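Polysaccharide Lyase Family 6 (Bacteroides cellulosilyticus, PDB 6QPS) probably cleaves alginate by beta-elimination, as a calcium-binding family 6 polysaccharide lyase from a human gut bacterium with specificity for mannuronic acid. Local coordinates at residues D118-K123 with G158-N163; R341-D346 with M367-R372. All blocks are in the same frame, centred on the assembly; numbering follows the deposited sequence. Where two conformers were deposited one is given.

Interaction 1 of 2, residues D118-K123 with G158-N163; sequences DFQGEK and GLRGTN
R160 reaches back to the preceding coil of the chain and ends on the carboxylate of D118. Its CB sits 3.4 Å from F119 O, against the backbone of the neighbouring segment. Next comes CG, which touches both D118 OD1 and Q120 CB; the bend there (chi2 -105°) swings the rest of the chain toward the acid, and CD keeps to the same two neighbours. NE then gives a nearly straight hydrogen bond to D118 OD1, 2.8 Å long, lying in the guanidinium plane and using the syn lone pair. At the tip NH2 reaches D118 OD2 at 3.0 Å in a more bent bond (142° at the hydrogen), consistent with the 40° between the carboxylate and guanidinium planes. This is a side-on, two-nitrogen salt bridge, one nitrogen to each oxygen. Q120 NE2 lies over the centre of one guanidinium face, 3.6 Å from R160 CZ and 3.7 Å from R160 NH1, while Q120 OE1 is taken by the backbone N of G124. W184 adds a cation-pi contact to R160, and K93 is a weak, distant second partner for D118 OD2.

Nearer the strand ends, F119 N bonds to G158 O at 3.0 Å. L159 CD2 sits squarely over the F119 ring, 4.2 Å from its centroid, in a CH-pi contact. The parallel bridge of D118 with G158, at equivalent places on strands 115-118 and 155-159, followed by loops that leave the strands, is the stacking of successive coils in a parallel beta-helix, the fold of the chondroitinase B family.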
loop_
_atom_site.group_PDB
_atom_site.type_symbol
_atom_site.label_atom_id
_atom_site.label_comp_id
_atom_site.label_asym_id
_atom_site.label_seq_id
_atom_site.Cartn_x
_atom_site.Cartn_y
_atom_site.Cartn_z
ATOM N N ASP A 118 -9.961 -12.910 -6.544
ATOM C CA ASP A 118 -9.319 -12.419 -7.768
ATOM C C ASP A 118 -10.377 -11.765 -8.651
ATOM O O ASP A 118 -11.487 -12.290 -8.792
ATOM C CB ASP A 118 -8.630 -13.588 -8.495
ATOM C CG ASP A 118 -7.537 -13.159 -9.455
ATOM O OD1 ASP A 118 -7.239 -11.951 -9.590
ATOM O OD2 ASP A 118 -6.982 -14.077 -10.099
ATOM N N PHE A 119 -10.009 -10.645 -9.263
ATOM C CA PHE A 119 -10.904 -9.838 -10.107
ATOM C C PHE A 119 -10.771 -10.186 -11.602
ATOM O O PHE A 119 -10.864 -9.312 -12.484
ATOM C CB PHE A 119 -10.671 -8.345 -9.838
ATOM C CG PHE A 119 -11.344 -7.819 -8.561
ATOM C CD1 PHE A 119 -10.894 -8.195 -7.298
ATOM C CD2 PHE A 119 -12.408 -6.925 -8.620
ATOM C CE1 PHE A 119 -11.514 -7.709 -6.141
ATOM C CE2 PHE A 119 -13.010 -6.430 -7.442
ATOM C CZ PHE A 119 -12.563 -6.850 -6.215
ATOM N N GLN A 120 -10.606 -11.476 -11.890
ATOM C CA GLN A 120 -10.524 -12.007 -13.239
ATOM C C GLN A 120 -11.122 -13.408 -13.234
ATOM O O GLN A 120 -10.961 -14.161 -12.264
ATOM C CB GLN A 120 -9.050 -12.069 -13.685
ATOM C CG GLN A 120 -8.784 -12.700 -15.033
ATOM C CD GLN A 120 -7.308 -12.750 -15.375
ATOM O OE1 GLN A 120 -6.868 -12.139 -16.335
ATOM N NE2 GLN A 120 -6.549 -13.522 -14.607
ATOM N N GLY A 121 -11.825 -13.750 -14.309
ATOM C CA GLY A 121 -12.240 -15.114 -14.553
ATOM C C GLY A 121 -11.167 -15.852 -15.316
ATOM O O GLY A 121 -10.032 -15.963 -14.836
ATOM N N GLU A 122 -11.503 -16.347 -16.500
ATOM C CA GLU A 122 -10.471 -16.797 -17.425
ATOM C C GLU A 122 -9.513 -15.639 -17.694
ATOM O O GLU A 122 -9.895 -14.467 -17.641
ATOM C CB GLU A 122 -11.112 -17.286 -18.721
ATOM C CG GLU A 122 -10.129 -17.871 -19.744
ATOM C CD GLU A 122 -9.304 -19.030 -19.181
ATOM O OE1 GLU A 122 -8.222 -18.757 -18.625
ATOM O OE2 GLU A 122 -9.751 -20.191 -19.276
ATOM N N LYS A 123 -8.252 -15.967 -17.974
ATOM C CA LYS A 123 -7.281 -14.942 -18.357
ATOM C C LYS A 123 -7.844 -14.042 -19.451
ATOM O O LYS A 123 -8.319 -14.514 -20.486
ATOM C CB LYS A 123 -5.994 -15.607 -18.852
ATOM C CG LYS A 123 -4.870 -14.647 -19.225
ATOM C CD LYS A 123 -3.750 -15.380 -19.975
ATOM C CE LYS A 123 -2.513 -14.504 -20.110
ATOM N NZ LYS A 123 -1.433 -15.213 -20.868
ATOM N N GLY A 158 -6.530 -9.937 -5.430
ATOM C CA GLY A 158 -5.851 -9.571 -6.657
ATOM C C GLY A 158 -6.704 -8.659 -7.523
ATOM O O GLY A 158 -7.754 -9.068 -8.036
ATOM N N LEU A 159 -6.276 -7.412 -7.672
ATOM C CA LEU A 159 -6.950 -6.505 -8.585
ATOM C C LEU A 159 -6.467 -6.724 -10.019
ATOM O O LEU A 159 -5.262 -6.885 -10.277
ATOM C CB LEU A 159 -6.691 -5.068 -8.134
ATOM C CG LEU A 159 -7.556 -4.509 -7.003
ATOM C CD1 LEU A 159 -7.044 -3.171 -6.477
ATOM C CD2 LEU A 159 -9.011 -4.320 -7.509
ATOM N N ARG A 160 -7.435 -6.763 -10.942
ATOM C CA ARG A 160 -7.244 -6.896 -12.384
ATOM C C ARG A 160 -8.214 -5.923 -13.044
ATOM O O ARG A 160 -9.083 -5.360 -12.383
ATOM C CB ARG A 160 -7.601 -8.316 -12.865
ATOM C CG ARG A 160 -7.053 -9.460 -11.982
ATOM C CD ARG A 160 -5.906 -10.168 -12.579
ATOM N NE ARG A 160 -5.566 -11.351 -11.792
ATOM C CZ ARG A 160 -4.511 -12.123 -12.008
ATOM N NH1 ARG A 160 -3.651 -11.849 -12.980
ATOM N NH2 ARG A 160 -4.316 -13.181 -11.214
ATOM N N GLY A 161 -8.140 -5.801 -14.365
ATOM C CA GLY A 161 -9.148 -5.014 -15.070
ATOM C C GLY A 161 -8.963 -3.514 -14.888
ATOM O O GLY A 161 -7.851 -2.983 -14.884
ATOM N N THR A 162 -10.090 -2.803 -14.803
ATOM C CA THR A 162 -10.095 -1.346 -14.768
ATOM C C THR A 162 -11.196 -0.845 -13.834
ATOM O O THR A 162 -12.246 -1.478 -13.665
ATOM C CB THR A 162 -10.319 -0.729 -16.177
ATOM O OG1 THR A 162 -11.562 -1.208 -16.706
ATOM C CG2 THR A 162 -9.198 -1.073 -17.141
ATOM N N ASN A 163 -10.938 0.317 -13.236
ATOM C CA ASN A 163 -11.948 1.079 -12.520
ATOM C C ASN A 163 -12.574 0.291 -11.380
ATOM O O ASN A 163 -13.756 0.469 -11.085
ATOM C CB ASN A 163 -13.059 1.570 -13.461
ATOM C CG ASN A 163 -12.530 2.395 -14.614
ATOM O OD1 ASN A 163 -12.453 1.921 -15.753
ATOM N ND2 ASN A 163 -12.150 3.633 -14.325
#

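Interaction 2 of 2, residues R341-D346 with M367-R372; sequences RVENVD and MPRNVR
R341 lays its guanidinium flat on that of R369, in the one described of the two conformers deposited for R369; the centres are 3.7 Å apart and the planes 7° from parallel, a stack of two like charges made tolerable, it seems, by acids nearby. A bend at chi3 (-70°) turns the R341 head over its neighbour, and NH1 donates to M367 O at 2.9 Å, on a lone pair in the carbonyl plane; E323 takes NH2 in a salt bridge. In the same conformer R369 NH2 makes a salt bridge to E343 OE1 at 2.9 Å, on the syn side but well out of the carboxylate plane, with weak extra bonds from NE to OE1 and NH2 to OE2. Replacing R341 by a leucine would probably leave M367 O without this donor, E323 without its mate and the R369 head freer to turn.

Further on, D346 holds CG opposite its backbone N (chi1 -177°), which brings OD1 alongside R372; NE and NH2 of R372 both converge on that atom, NH2 at 2.8 Å on its syn lone pair and NE from above the carboxylate plane. N344 and N370 also lie alongside each other, joined through a water that E343 OE1 shares. V342 CG1 touches V371 CG2 at 3.8 Å.

Asparagine over asparagine and valine over valine, acid beside arginine, and a corner at both N344 and N370 mark neighbouring coils of a parallel beta-helix.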
loop_
_atom_site.group_PDB
_atom_site.type_symbol
_atom_site.label_atom_id
_atom_site.label_comp_id
_atom_site.label_asym_id
_atom_site.label_seq_id
_atom_site.Cartn_x
_atom_site.Cartn_y
_atom_site.Cartn_z
ATOM N N ARG A 341 18.497 4.295 -11.989
ATOM C CA ARG A 341 18.957 5.605 -11.532
ATOM C C ARG A 341 17.818 6.509 -11.049
ATOM O O ARG A 341 16.756 6.624 -11.680
ATOM C CB ARG A 341 19.718 6.317 -12.660
ATOM C CG ARG A 341 20.451 7.568 -12.197
ATOM C CD ARG A 341 20.883 8.469 -13.371
ATOM N NE ARG A 341 21.943 7.937 -14.212
ATOM C CZ ARG A 341 23.252 8.161 -14.044
ATOM N NH1 ARG A 341 23.693 8.876 -13.021
ATOM N NH2 ARG A 341 24.118 7.664 -14.905
ATOM N N VAL A 342 18.054 7.181 -9.927
ATOM C CA VAL A 342 17.166 8.237 -9.475
ATOM C C VAL A 342 17.469 9.500 -10.271
ATOM O O VAL A 342 18.591 10.011 -10.236
ATOM C CB VAL A 342 17.313 8.490 -7.971
ATOM C CG1 VAL A 342 16.501 9.716 -7.565
ATOM C CG2 VAL A 342 16.884 7.262 -7.157
ATOM N N GLU A 343 16.467 10.030 -10.970
ATOM C CA GLU A 343 16.640 11.333 -11.604
ATOM C C GLU A 343 15.306 12.065 -11.634
ATOM O O GLU A 343 14.238 11.446 -11.680
ATOM C CB GLU A 343 17.327 11.362 -12.982
ATOM C CG GLU A 343 17.104 10.240 -13.888
ATOM C CD GLU A 343 18.008 10.302 -15.136
ATOM O OE1 GLU A 343 18.527 11.379 -15.492
ATOM O OE2 GLU A 343 18.203 9.264 -15.786
ATOM N N ASN A 344 15.386 13.391 -11.621
ATOM C CA ASN A 344 14.225 14.263 -11.837
ATOM C C ASN A 344 13.154 14.051 -10.774
ATOM O O ASN A 344 11.977 13.854 -11.077
ATOM C CB ASN A 344 13.648 14.099 -13.245
ATOM C CG ASN A 344 14.720 14.057 -14.300
ATOM O OD1 ASN A 344 15.653 14.877 -14.317
ATOM N ND2 ASN A 344 14.603 13.112 -15.217
ATOM N N VAL A 345 13.570 14.090 -9.513
ATOM C CA VAL A 345 12.692 13.857 -8.375
ATOM C C VAL A 345 12.623 15.148 -7.562
ATOM O O VAL A 345 13.662 15.722 -7.202
ATOM C CB VAL A 345 13.185 12.682 -7.500
ATOM C CG1 VAL A 345 12.360 12.562 -6.227
ATOM C CG2 VAL A 345 13.137 11.353 -8.275
ATOM N N ASP A 346 11.400 15.624 -7.301
ATOM C CA ASP A 346 11.151 16.825 -6.513
ATOM C C ASP A 346 10.701 16.415 -5.115
ATOM O O ASP A 346 9.673 15.752 -4.970
ATOM C CB ASP A 346 10.047 17.637 -7.209
ATOM C CG ASP A 346 9.740 18.956 -6.520
ATOM O OD1 ASP A 346 10.648 19.545 -5.888
ATOM O OD2 ASP A 346 8.579 19.404 -6.611
ATOM N N MET A 367 24.743 7.514 -10.108
ATOM C CA MET A 367 24.452 8.431 -9.015
ATOM C C MET A 367 23.122 9.162 -9.228
ATOM O O MET A 367 22.690 9.378 -10.368
ATOM C CB MET A 367 25.565 9.481 -8.920
ATOM C CG MET A 367 26.974 8.929 -8.742
ATOM S SD MET A 367 27.199 7.995 -7.214
ATOM C CE MET A 367 27.349 6.338 -7.879
ATOM N N PRO A 368 22.459 9.582 -8.154
ATOM C CA PRO A 368 21.253 10.404 -8.326
ATOM C C PRO A 368 21.575 11.710 -9.040
ATOM O O PRO A 368 22.619 12.322 -8.815
ATOM C CB PRO A 368 20.763 10.667 -6.896
ATOM C CG PRO A 368 21.500 9.683 -6.028
ATOM C CD PRO A 368 22.766 9.325 -6.738
ATOM N N ARG A 369 20.647 12.143 -9.892
ATOM C CA ARG A 369 20.799 13.347 -10.698
ATOM C C ARG A 369 19.504 14.141 -10.638
ATOM O O ARG A 369 18.421 13.563 -10.688
ATOM C CB ARG A 369 21.087 12.997 -12.182
ATOM C CG ARG A 369 22.385 12.254 -12.417
ATOM C CD ARG A 369 22.764 12.297 -13.884
ATOM N NE ARG A 369 21.757 11.699 -14.760
ATOM C CZ ARG A 369 22.040 11.131 -15.929
ATOM N NH1 ARG A 369 23.297 11.084 -16.351
ATOM N NH2 ARG A 369 21.078 10.614 -16.681
ATOM N N ASN A 370 19.611 15.462 -10.562
ATOM C CA ASN A 370 18.429 16.328 -10.620
ATOM C C ASN A 370 17.387 15.949 -9.576
ATOM O O ASN A 370 16.181 15.822 -9.853
ATOM C CB ASN A 370 17.855 16.354 -12.029
ATOM C CG ASN A 370 18.745 17.088 -12.953
ATOM O OD1 ASN A 370 19.090 18.242 -12.669
ATOM N ND2 ASN A 370 19.187 16.439 -14.019
ATOM N N VAL A 371 17.852 15.785 -8.342
ATOM C CA VAL A 371 16.982 15.671 -7.178
ATOM C C VAL A 371 16.944 17.029 -6.495
ATOM O O VAL A 371 17.991 17.595 -6.159
ATOM C CB VAL A 371 17.489 14.605 -6.203
ATOM C CG1 VAL A 371 16.552 14.468 -5.005
ATOM C CG2 VAL A 371 17.626 13.275 -6.905
ATOM N N ARG A 372 15.757 17.580 -6.306
ATOM C CA ARG A 372 15.609 18.839 -5.591
ATOM C C ARG A 372 15.099 18.532 -4.198
ATOM O O ARG A 372 14.110 17.813 -4.048
ATOM C CB ARG A 372 14.662 19.806 -6.312
ATOM C CG ARG A 372 14.738 21.228 -5.714
ATOM C CD ARG A 372 13.770 22.218 -6.383
ATOM N NE ARG A 372 12.393 21.889 -6.009
ATOM C CZ ARG A 372 11.503 22.723 -5.470
ATOM N NH1 ARG A 372 11.791 23.996 -5.255
ATOM N NH2 ARG A 372 10.310 22.246 -5.165
HETATM O O HOH W 1 26.516 8.751 -12.230
HETATM O O HOH W 2 18.092 14.011 -15.161
#

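In the fold
Interaction 1 closes before interaction 2 opens along the chain, and their centres lie 35 Å apart, with nearest atoms about 25 Å from each other. Both join segments of successive coils of the same right-handed parallel beta-helix: strands 115-118 and 155-159 in the earlier half, strands 345-353 and 371-379 well toward its C-terminal end. The calcium-binding residues N210, E213, E242 and E244 fall between the two pairs in sequence, and neither contact belongs to that site. Coil-to-coil pairing, with an arginine–carboxylate salt bridge across the coils in both places, thus recurs along a long solenoid, whose intervening coils carry the metal.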